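Local coordinates for protein snaclec convulxin subunit alpha (Crotalus durissus, PDB 1UMR) that activates platelets, as part of a snake venom lectin of the snaclec family, by binding to the platelet collagen receptor glycoprotein VI, at residues H40-I44 and V68-L72; F65-S69 and I125-C129; I101-L106 and F117-C121. All blocks are in the same frame, centred on the assembly; numbering follows the deposited sequence.

Contact 1 of 3, residues H40-I44 and V68-L72; sequences HLVSI and VSIGL
Leu41 lies over the backbone of Ser69, Ile70 and Gly71, its CB resting 3.5 Å from Gly71 CA. The overlap lies in the core of the C-type lectin-like domain, where the edge of the four-stranded antiparallel sheet, strand 40-41, meets strand 67-74 of the three-stranded sheet. Toward segment 68-72 both branches of Leu41 meet carbonyl oxygens: CD1 comes to 3.8 Å from Ile70 O, and CD2 sits 4.1 Å from Ser69 O. With CG placed anti to the carbonyl carbon (chi1 -76°), the isobutyl group extends alongside segment 68-72 as it runs back from Gly71 to Ser69. Trp25, Ala28 and Cys32 of helix 25-35 also pack on Leu41, as does Phe127 of strand 125-131.

Val42 and Ile70 supply the apolar pair. Their side chains cross obliquely, branch against branch, with Val42 CG2 3.7 Å from Ile70 CG2. Ile44 CD1 approaches the same Ile70 methyl more loosely, at 4.5 Å, so CG2 of Ile70 is met by two residues of the loop that follows strand 40-41. The indole of Trp116 packs against both Ile44 and Ile70.

Polar groups in this buried place have identifiable partners. Ile70 O accepts a bond from Trp25 NE1, Leu41 N is held by Glu29 OE2, and Val42 also pairs through its backbone with Val128 in strand 125-131. Beyond Gly71, Leu72 pairs antiparallel with a strand of another protein chain, which carries the sheet across the subunit interface. Between the segments themselves one hydrogen bond is made: Gly71 N donates to Val42 O over 2.8 Å, somewhat bent at the hydrogen (134°), with the donor tilted 19° from the carbonyl plane.

Contact 2 of 3, residues F65-S69 and I125-C129; sequences FSHVS and IPFVC
Pro126 sets its ring obliquely against Phe65, with Pro126 CD over one face of the phenyl and Pro126 CG 3.6 Å from Phe65 CB. This contact belongs to the core of the C-type lectin-like fold, where strand 67-69 and strand 125-129 of different sheets pass at 48° between their N-to-C directions. Consistent with that angle, the pairing is limited to a single bridge, Ser69 with Phe127.

On one side of the crossing the two valines meet. Val68 CG1 is anti to its backbone N (chi1 -166°), which turns it inward to 3.4 Å from Val128 CG2 and 3.3 Å from Phe127 CA, a tight fit. Ile18 and Val57, from strand 14-20 and helix 47-60, pack on both valines.

Elsewhere Ile125 lies along segment 65-69: its CD1 is 3.5 Å from Ser69 OG and 4.0 Å from His67 CB, while the imidazole of His67 leads away. The Phe127 ring also turns from strand 67-69, leaving its CB 3.8 Å from Ser69 CB. Ile125 O and Cys129 SG lie in plane at the edge of that ring, and Cys129 is bonded to Cys32. The one hydrogen bond across the crossing runs from Ser69 N to Pro126 O over 3.0 Å and is nearly straight (170° at the hydrogen).

Contact 3 of 3, residues I101-L106 and F117-C121; sequences ITKCSL and FVASC
Cys104 and Cys121 are joined by a disulfide, SG to SG 2.0 Å, across an antiparallel beta hairpin of the C-type lectin-like domain. The dihedral about the S-S bond, 95°, is close to the relaxed value for a disulfide. Next to it the strands are tightly paired. Cys104 with Ala119 and Leu106 with Phe117 are hydrogen-bonded pairs, each with two bonds, and Ser105 with Val118 is the non-hydrogen-bonded pair between them. The Leu106 side chain lies on the face that also carries the disulfide, though its modelled position is doubtful.

Toward Thr102 the pairing gives way. Lys103 and Cys104 both face Ala119, a classic beta bulge, and Ala119 O accepts from Cys104 N at 2.8 Å but not from Lys103 N. The lysine chain extends away, with NZ bonded to Asn76 O and Glu78 O. Aromatic side chains of another protein chain pack on Ile101 and Lys103. Here a water bridges the two segments: it donates to Ile101 O over 2.6 Å and accepts from Lys103 N at 3.1 Å and from Cys121 N at 2.8 Å.

Overall arrangement
From the N terminus, the chain leaves helix 25-35 and strand 40-41, runs through helix 47-60, and returns at 68-72, where contact 1 closes a loop that contains this second helix. Contact 2 starts where that loop ends, sharing Val68 and Ser69, and spans some 55 residues to strand 125-131. Contact 3 falls within this span and closes the loop between strands 104-108 and 117-119. Contacts 1 and 2 are thus in series, their centres about 9 Å apart, and both tie strand 67-74 to the four-stranded sheet. Contact 3 lies about 12 Å from each; Ser105 OG hydrogen-bonds Leu72 O, its backbone pairs with that of Ile70, and Leu106 packs beside contact 2.

Contact 1 of 3, residues H40-I44 and V68-L72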
ATOM      1  N   HIS A  40      -2.104  51.258   7.549  1.00 38.21           N
ATOM      2  CA  HIS A  40      -1.970  50.425   8.748  1.00 38.33           C
ATOM      3  C   HIS A  40      -0.480  50.425   9.189  1.00 46.12           C
ATOM      4  O   HIS A  40       0.362  50.850   8.361  1.00 42.53           O
ATOM      5  CB  HIS A  40      -2.292  49.019   8.346  1.00 40.67           C
ATOM      6  CG  HIS A  40      -3.743  48.814   8.211  1.00 39.64           C
ATOM      7  ND1 HIS A  40      -4.374  48.600   6.989  1.00 42.28           N
ATOM      8  CD2 HIS A  40      -4.715  48.907   9.137  1.00 28.06           C
ATOM      9  CE1 HIS A  40      -5.681  48.512   7.198  1.00 34.84           C
ATOM     10  NE2 HIS A  40      -5.909  48.702   8.489  1.00 34.85           N
ATOM     11  N   LEU A  41      -0.147  49.990  10.434  1.00 38.12           N
ATOM     12  CA  LEU A  41       1.254  49.631  10.716  1.00 42.77           C
ATOM     13  C   LEU A  41       1.771  48.728   9.558  1.00 43.29           C
ATOM     14  O   LEU A  41       0.974  48.015   8.968  1.00 41.69           O
ATOM     15  CB  LEU A  41       1.355  48.870  12.020  1.00 37.81           C
ATOM     16  CG  LEU A  41       1.216  49.829  13.184  1.00 38.70           C
ATOM     17  CD1 LEU A  41       1.018  48.905  14.457  1.00 41.71           C
ATOM     18  CD2 LEU A  41       2.573  50.657  13.186  1.00 36.04           C
ATOM     19  N   VAL A  42       3.060  48.757   9.206  1.00 42.72           N
ATOM     20  CA  VAL A  42       3.495  47.827   8.175  1.00 36.11           C
ATOM     21  C   VAL A  42       3.129  46.342   8.443  1.00 36.81           C
ATOM     22  O   VAL A  42       3.257  45.814   9.540  1.00 40.03           O
ATOM     23  CB  VAL A  42       5.045  47.630   8.060  1.00 41.98           C
ATOM     24  CG1 VAL A  42       5.647  47.990   6.785  1.00 42.20           C
ATOM     25  CG2 VAL A  42       5.790  47.921   9.226  1.00 31.88           C
ATOM     26  N   SER A  43       2.875  45.654   7.345  1.00 36.42           N
ATOM     27  CA  SER A  43       2.885  44.241   7.177  1.00 36.01           C
ATOM     28  C   SER A  43       4.033  43.784   6.205  1.00 41.58           C
ATOM     29  O   SER A  43       4.369  44.442   5.241  1.00 37.42           O
ATOM     30  CB  SER A  43       1.526  43.805   6.585  1.00 36.04           C
ATOM     31  OG  SER A  43       1.253  44.367   5.315  1.00 46.35           O
ATOM     32  N   ILE A  44       4.599  42.632   6.416  1.00 34.50           N
ATOM     33  CA  ILE A  44       5.808  42.374   5.707  1.00 36.04           C
ATOM     34  C   ILE A  44       5.553  40.962   5.215  1.00 39.55           C
ATOM     35  O   ILE A  44       5.381  40.071   6.050  1.00 38.68           O
ATOM     36  CB  ILE A  44       6.957  42.357   6.695  1.00 41.26           C
ATOM     37  CG1 ILE A  44       7.116  43.727   7.298  1.00 43.20           C
ATOM     38  CG2 ILE A  44       8.162  41.735   6.090  1.00 27.05           C
ATOM     39  CD1 ILE A  44       8.309  43.902   8.156  1.00 42.54           C
ATOM     40  N   VAL A  68      11.155  49.216  16.351  1.00 49.77           N
ATOM     41  CA  VAL A  68      10.066  49.772  15.493  1.00 47.91           C
ATOM     42  C   VAL A  68       8.868  48.843  15.489  1.00 38.87           C
ATOM     43  O   VAL A  68       8.987  47.625  15.230  1.00 35.82           O
ATOM     44  CB  VAL A  68      10.540  50.075  14.038  1.00 49.03           C
ATOM     45  CG1 VAL A  68       9.531  50.954  13.295  1.00 49.90           C
ATOM     46  CG2 VAL A  68      11.800  50.879  14.081  1.00 44.09           C
ATOM     47  N   SER A  69       7.719  49.390  15.814  1.00 39.59           N
ATOM     48  CA  SER A  69       6.486  48.556  15.792  1.00 37.82           C
ATOM     49  C   SER A  69       6.161  48.054  14.337  1.00 44.43           C
ATOM     50  O   SER A  69       6.276  48.813  13.386  1.00 44.34           O
ATOM     51  CB  SER A  69       5.306  49.351  16.334  1.00 35.04           C
ATOM     52  OG  SER A  69       5.194  49.308  17.763  1.00 38.98           O
ATOM     53  N   ILE A  70       5.755  46.796  14.170  1.00 39.48           N
ATOM     54  CA  ILE A  70       5.071  46.382  12.945  1.00 38.60           C
ATOM     55  C   ILE A  70       3.636  45.808  13.311  1.00 43.61           C
ATOM     56  O   ILE A  70       3.190  45.816  14.492  1.00 37.19           O
ATOM     57  CB  ILE A  70       5.847  45.437  12.215  1.00 38.65           C
ATOM     58  CG1 ILE A  70       5.826  44.152  13.019  1.00 38.33           C
ATOM     59  CG2 ILE A  70       7.284  45.989  11.987  1.00 36.77           C
ATOM     60  CD1 ILE A  70       6.743  43.125  12.596  1.00 40.01           C
ATOM     61  N   GLY A  71       2.878  45.405  12.301  1.00 45.04           N
ATOM     62  CA  GLY A  71       1.417  45.347  12.397  1.00 36.50           C
ATOM     63  C   GLY A  71       0.929  43.952  12.827  1.00 37.15           C
ATOM     64  O   GLY A  71      -0.258  43.614  12.652  1.00 41.76           O
ATOM     65  N   LEU A  72       1.799  43.125  13.418  1.00 32.32           N
ATOM     66  CA  LEU A  72       1.322  41.786  13.803  1.00 39.90           C
ATOM     67  C   LEU A  72       0.898  41.769  15.217  1.00 40.60           C
ATOM     68  O   LEU A  72       1.650  42.192  16.176  1.00 39.48           O
ATOM     69  CB  LEU A  72       2.419  40.760  13.616  1.00 37.12           C
ATOM     70  CG  LEU A  72       2.436  39.818  12.454  1.00 40.68           C
ATOM     71  CD1 LEU A  72       3.702  38.848  12.633  1.00 35.56           C
ATOM     72  CD2 LEU A  72       1.129  38.961  12.235  1.00 44.68           C
TER

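Contact 2 of 3, residues F65-S69 and I125-C129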
ATOM      1  N   PHE A  65      16.663  55.785  18.864  1.00 62.70           N
ATOM      2  CA  PHE A  65      15.604  54.799  18.881  1.00 56.42           C
ATOM      3  C   PHE A  65      16.245  53.558  18.284  1.00 48.87           C
ATOM      4  O   PHE A  65      17.198  53.638  17.466  1.00 45.54           O
ATOM      5  CB  PHE A  65      14.351  55.245  18.062  1.00 59.96           C
ATOM      6  CG  PHE A  65      13.642  56.537  18.590  1.00 55.66           C
ATOM      7  CD1 PHE A  65      13.228  57.555  17.678  1.00 49.98           C
ATOM      8  CD2 PHE A  65      13.371  56.715  19.952  1.00 44.22           C
ATOM      9  CE1 PHE A  65      12.564  58.745  18.127  1.00 52.09           C
ATOM     10  CE2 PHE A  65      12.738  57.917  20.428  1.00 52.75           C
ATOM     11  CZ  PHE A  65      12.307  58.939  19.506  1.00 50.56           C
ATOM     12  N   SER A  66      15.760  52.398  18.714  1.00 47.48           N
ATOM     13  CA  SER A  66      16.241  51.156  18.126  1.00 46.97           C
ATOM     14  C   SER A  66      15.170  50.019  18.068  1.00 46.93           C
ATOM     15  O   SER A  66      15.456  48.866  17.733  1.00 46.43           O
ATOM     16  CB  SER A  66      17.470  50.708  18.915  1.00 57.06           C
ATOM     17  OG  SER A  66      17.055  50.514  20.247  1.00 53.46           O
ATOM     18  N   HIS A  67      13.920  50.351  18.327  1.00 43.94           N
ATOM     19  CA  HIS A  67      12.856  49.372  18.167  1.00 47.33           C
ATOM     20  C   HIS A  67      11.750  49.998  17.254  1.00 49.92           C
ATOM     21  O   HIS A  67      11.439  51.205  17.372  1.00 45.87           O
ATOM     22  CB  HIS A  67      12.297  49.090  19.578  1.00 57.56           C
ATOM     23  CG  HIS A  67      13.197  48.254  20.419  1.00 62.23           C
ATOM     24  ND1 HIS A  67      12.812  47.742  21.626  1.00 66.37           N
ATOM     25  CD2 HIS A  67      14.464  47.823  20.208  1.00 68.43           C
ATOM     26  CE1 HIS A  67      13.786  46.994  22.113  1.00 74.52           C
ATOM     27  NE2 HIS A  67      14.808  47.040  21.274  1.00 73.07           N
ATOM     28  N   VAL A  68      11.155  49.216  16.351  1.00 49.77           N
ATOM     29  CA  VAL A  68      10.066  49.772  15.493  1.00 47.91           C
ATOM     30  C   VAL A  68       8.868  48.843  15.489  1.00 38.87           C
ATOM     31  O   VAL A  68       8.987  47.625  15.230  1.00 35.82           O
ATOM     32  CB  VAL A  68      10.540  50.075  14.038  1.00 49.03           C
ATOM     33  CG1 VAL A  68       9.531  50.954  13.295  1.00 49.90           C
ATOM     34  CG2 VAL A  68      11.800  50.879  14.081  1.00 44.09           C
ATOM     35  N   SER A  69       7.719  49.390  15.814  1.00 39.59           N
ATOM     36  CA  SER A  69       6.486  48.556  15.792  1.00 37.82           C
ATOM     37  C   SER A  69       6.161  48.054  14.337  1.00 44.43           C
ATOM     38  O   SER A  69       6.276  48.813  13.386  1.00 44.34           O
ATOM     39  CB  SER A  69       5.306  49.351  16.334  1.00 35.04           C
ATOM     40  OG  SER A  69       5.194  49.308  17.763  1.00 38.98           O
ATOM     41  N   ILE A 125       7.079  53.228  21.130  1.00 52.71           N
ATOM     42  CA  ILE A 125       8.198  53.268  20.227  1.00 48.41           C
ATOM     43  C   ILE A 125       7.814  53.871  18.842  1.00 56.89           C
ATOM     44  O   ILE A 125       6.624  54.113  18.551  1.00 52.06           O
ATOM     45  CB  ILE A 125       8.846  51.905  20.070  1.00 40.67           C
ATOM     46  CG1 ILE A 125       7.773  50.843  19.768  1.00 43.33           C
ATOM     47  CG2 ILE A 125       9.614  51.490  21.337  1.00 43.48           C
ATOM     48  CD1 ILE A 125       8.359  49.514  19.335  1.00 30.88           C
ATOM     49  N   PRO A 126       8.849  54.183  18.037  1.00 56.12           N
ATOM     50  CA  PRO A 126       8.629  54.575  16.653  1.00 55.10           C
ATOM     51  C   PRO A 126       7.984  53.375  15.952  1.00 52.55           C
ATOM     52  O   PRO A 126       7.907  52.278  16.549  1.00 48.24           O
ATOM     53  CB  PRO A 126      10.034  54.929  16.111  1.00 47.72           C
ATOM     54  CG  PRO A 126      11.010  54.364  17.119  1.00 48.09           C
ATOM     55  CD  PRO A 126      10.279  54.175  18.402  1.00 44.42           C
ATOM     56  N   PHE A 127       7.508  53.600  14.722  1.00 47.29           N
ATOM     57  CA  PHE A 127       6.726  52.623  14.024  1.00 43.17           C
ATOM     58  C   PHE A 127       6.760  52.949  12.548  1.00 46.69           C
ATOM     59  O   PHE A 127       7.089  54.131  12.174  1.00 43.59           O
ATOM     60  CB  PHE A 127       5.321  52.683  14.562  1.00 38.43           C
ATOM     61  CG  PHE A 127       4.718  54.008  14.467  1.00 39.70           C
ATOM     62  CD1 PHE A 127       4.868  54.909  15.478  1.00 36.04           C
ATOM     63  CD2 PHE A 127       3.953  54.374  13.365  1.00 37.25           C
ATOM     64  CE1 PHE A 127       4.267  56.185  15.434  1.00 39.85           C
ATOM     65  CE2 PHE A 127       3.336  55.631  13.350  1.00 35.32           C
ATOM     66  CZ  PHE A 127       3.524  56.548  14.425  1.00 38.61           C
ATOM     67  N   VAL A 128       6.471  51.920  11.719  1.00 42.20           N
ATOM     68  CA  VAL A 128       6.401  52.087  10.278  1.00 42.73           C
ATOM     69  C   VAL A 128       4.999  52.008   9.784  1.00 39.80           C
ATOM     70  O   VAL A 128       4.280  51.140  10.224  1.00 47.34           O
ATOM     71  CB  VAL A 128       7.314  51.036   9.571  1.00 48.96           C
ATOM     72  CG1 VAL A 128       7.260  51.109   7.982  1.00 35.70           C
ATOM     73  CG2 VAL A 128       8.714  51.260  10.009  1.00 39.92           C
ATOM     74  N   CYS A 129       4.584  52.952   8.911  1.00 41.12           N
ATOM     75  CA  CYS A 129       3.272  52.928   8.252  1.00 33.12           C
ATOM     76  C   CYS A 129       3.334  52.377   6.800  1.00 38.69           C
ATOM     77  O   CYS A 129       4.367  52.493   6.112  1.00 37.03           O
ATOM     78  CB  CYS A 129       2.649  54.291   8.213  1.00 36.60           C
ATOM     79  SG  CYS A 129       2.165  54.883   9.854  1.00 45.20           S
TER

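Contact 3 of 3, residues I101-L106 and F117-C121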
ATOM      1  N   ILE A 101       2.821  39.936  29.409  1.00 39.74           N
ATOM      2  CA  ILE A 101       1.954  39.719  28.250  1.00 44.30           C
ATOM      3  C   ILE A 101       2.482  40.433  27.040  1.00 44.60           C
ATOM      4  O   ILE A 101       2.475  41.687  27.042  1.00 44.62           O
ATOM      5  CB  ILE A 101       0.495  40.127  28.566  1.00 47.58           C
ATOM      6  CG1 ILE A 101      -0.078  39.229  29.686  1.00 39.14           C
ATOM      7  CG2 ILE A 101      -0.447  40.118  27.299  1.00 41.83           C
ATOM      8  CD1 ILE A 101      -1.488  39.892  30.189  1.00 44.37           C
ATOM      9  N   THR A 102       2.919  39.651  26.012  1.00 35.74           N
ATOM     10  CA  THR A 102       3.660  40.234  24.877  1.00 43.16           C
ATOM     11  C   THR A 102       2.922  39.840  23.627  1.00 45.57           C
ATOM     12  O   THR A 102       3.280  38.832  22.986  1.00 40.94           O
ATOM     13  CB  THR A 102       5.146  39.745  24.784  1.00 47.90           C
ATOM     14  OG1 THR A 102       5.273  38.292  24.918  1.00 36.99           O
ATOM     15  CG2 THR A 102       6.029  40.307  26.012  1.00 48.18           C
ATOM     16  N   LYS A 103       1.882  40.623  23.320  1.00 36.21           N
ATOM     17  CA  LYS A 103       0.937  40.332  22.243  1.00 45.09           C
ATOM     18  C   LYS A 103       1.137  41.177  20.918  1.00 45.66           C
ATOM     19  O   LYS A 103       0.470  40.940  19.889  1.00 41.11           O
ATOM     20  CB  LYS A 103      -0.477  40.576  22.756  1.00 44.82           C
ATOM     21  CG  LYS A 103      -1.068  39.474  23.592  1.00 44.76           C
ATOM     22  CD  LYS A 103      -2.541  39.904  24.076  1.00 38.70           C
ATOM     23  CE  LYS A 103      -3.318  38.624  24.606  1.00 45.64           C
ATOM     24  NZ  LYS A 103      -4.725  39.127  24.931  1.00 44.68           N
ATOM     25  N   CYS A 104       2.028  42.162  20.989  1.00 40.51           N
ATOM     26  CA  CYS A 104       2.436  42.930  19.824  1.00 34.37           C
ATOM     27  C   CYS A 104       3.764  42.470  19.202  1.00 35.46           C
ATOM     28  O   CYS A 104       4.335  41.383  19.550  1.00 37.64           O
ATOM     29  CB  CYS A 104       2.420  44.416  20.202  1.00 29.70           C
ATOM     30  SG  CYS A 104       0.708  44.772  20.266  1.00 43.56           S
ATOM     31  N   SER A 105       4.280  43.251  18.242  1.00 39.32           N
ATOM     32  CA  SER A 105       5.556  42.863  17.607  1.00 45.20           C
ATOM     33  C   SER A 105       6.355  44.020  17.065  1.00 42.60           C
ATOM     34  O   SER A 105       5.865  45.141  16.930  1.00 39.88           O
ATOM     35  CB  SER A 105       5.354  41.851  16.523  1.00 44.07           C
ATOM     36  OG  SER A 105       4.531  42.511  15.608  1.00 43.43           O
ATOM     37  N   LEU A 106       7.641  43.749  16.839  1.00 46.11           N
ATOM     38  CA  LEU A 106       8.573  44.811  16.613  1.00 39.95           C
ATOM     39  C   LEU A 106       9.821  44.384  15.819  1.00 40.36           C
ATOM     40  O   LEU A 106      10.052  43.176  15.604  1.00 37.34           O
ATOM     41  CB  LEU A 106       8.890  45.455  17.964  1.00 47.87           C
ATOM     42  CG  LEU A 106      10.058  45.236  18.933  1.00 47.35           C
ATOM     43  CD1 LEU A 106       9.568  45.542  20.301  1.00 41.22           C
ATOM     44  CD2 LEU A 106      10.694  43.928  18.902  1.00 55.95           C
ATOM     45  N   PHE A 117      10.152  40.251  16.537  1.00 36.54           N
ATOM     46  CA  PHE A 117      10.221  39.985  17.963  1.00 43.99           C
ATOM     47  C   PHE A 117       8.869  40.238  18.648  1.00 46.42           C
ATOM     48  O   PHE A 117       8.212  41.251  18.379  1.00 48.69           O
ATOM     49  CB  PHE A 117      11.251  40.942  18.573  1.00 46.04           C
ATOM     50  CG  PHE A 117      12.675  40.547  18.262  1.00 54.96           C
ATOM     51  CD1 PHE A 117      13.409  39.825  19.202  1.00 49.22           C
ATOM     52  CD2 PHE A 117      13.273  40.872  17.001  1.00 45.57           C
ATOM     53  CE1 PHE A 117      14.735  39.475  18.949  1.00 56.64           C
ATOM     54  CE2 PHE A 117      14.622  40.497  16.736  1.00 55.22           C
ATOM     55  CZ  PHE A 117      15.355  39.776  17.713  1.00 49.35           C
ATOM     56  N   VAL A 118       8.436  39.344  19.520  1.00 45.82           N
ATOM     57  CA  VAL A 118       7.261  39.603  20.350  1.00 43.28           C
ATOM     58  C   VAL A 118       7.539  40.773  21.346  1.00 51.35           C
ATOM     59  O   VAL A 118       8.673  41.009  21.791  1.00 46.99           O
ATOM     60  CB  VAL A 118       6.959  38.391  21.161  1.00 49.39           C
ATOM     61  CG1 VAL A 118       5.757  38.673  22.003  1.00 57.82           C
ATOM     62  CG2 VAL A 118       6.648  37.205  20.232  1.00 51.99           C
ATOM     63  N   ALA A 119       6.498  41.538  21.654  1.00 50.25           N
ATOM     64  CA  ALA A 119       6.622  42.680  22.522  1.00 49.24           C
ATOM     65  C   ALA A 119       5.285  42.979  23.218  1.00 46.26           C
ATOM     66  O   ALA A 119       4.221  42.710  22.711  1.00 41.28           O
ATOM     67  CB  ALA A 119       7.073  43.982  21.686  1.00 45.14           C
ATOM     68  N   SER A 120       5.416  43.652  24.331  1.00 47.39           N
ATOM     69  CA  SER A 120       4.375  44.287  25.072  1.00 52.33           C
ATOM     70  C   SER A 120       3.676  45.265  24.126  1.00 52.77           C
ATOM     71  O   SER A 120       4.355  46.010  23.422  1.00 48.64           O
ATOM     72  CB  SER A 120       5.106  45.041  26.240  1.00 54.71           C
ATOM     73  OG  SER A 120       4.266  45.855  27.034  1.00 55.63           O
ATOM     74  N   CYS A 121       2.334  45.260  24.095  1.00 51.34           N
ATOM     75  CA  CYS A 121       1.594  46.288  23.381  1.00 48.26           C
ATOM     76  C   CYS A 121       1.675  47.665  24.064  1.00 54.53           C
ATOM     77  O   CYS A 121       1.383  48.704  23.411  1.00 51.93           O
ATOM     78  CB  CYS A 121       0.140  45.879  23.189  1.00 45.45           C
ATOM     79  SG  CYS A 121       0.122  44.399  22.182  1.00 41.74           S
TER
HETATM   80  O   HOH W   1       1.131  42.933  25.173  1.00 42.47           O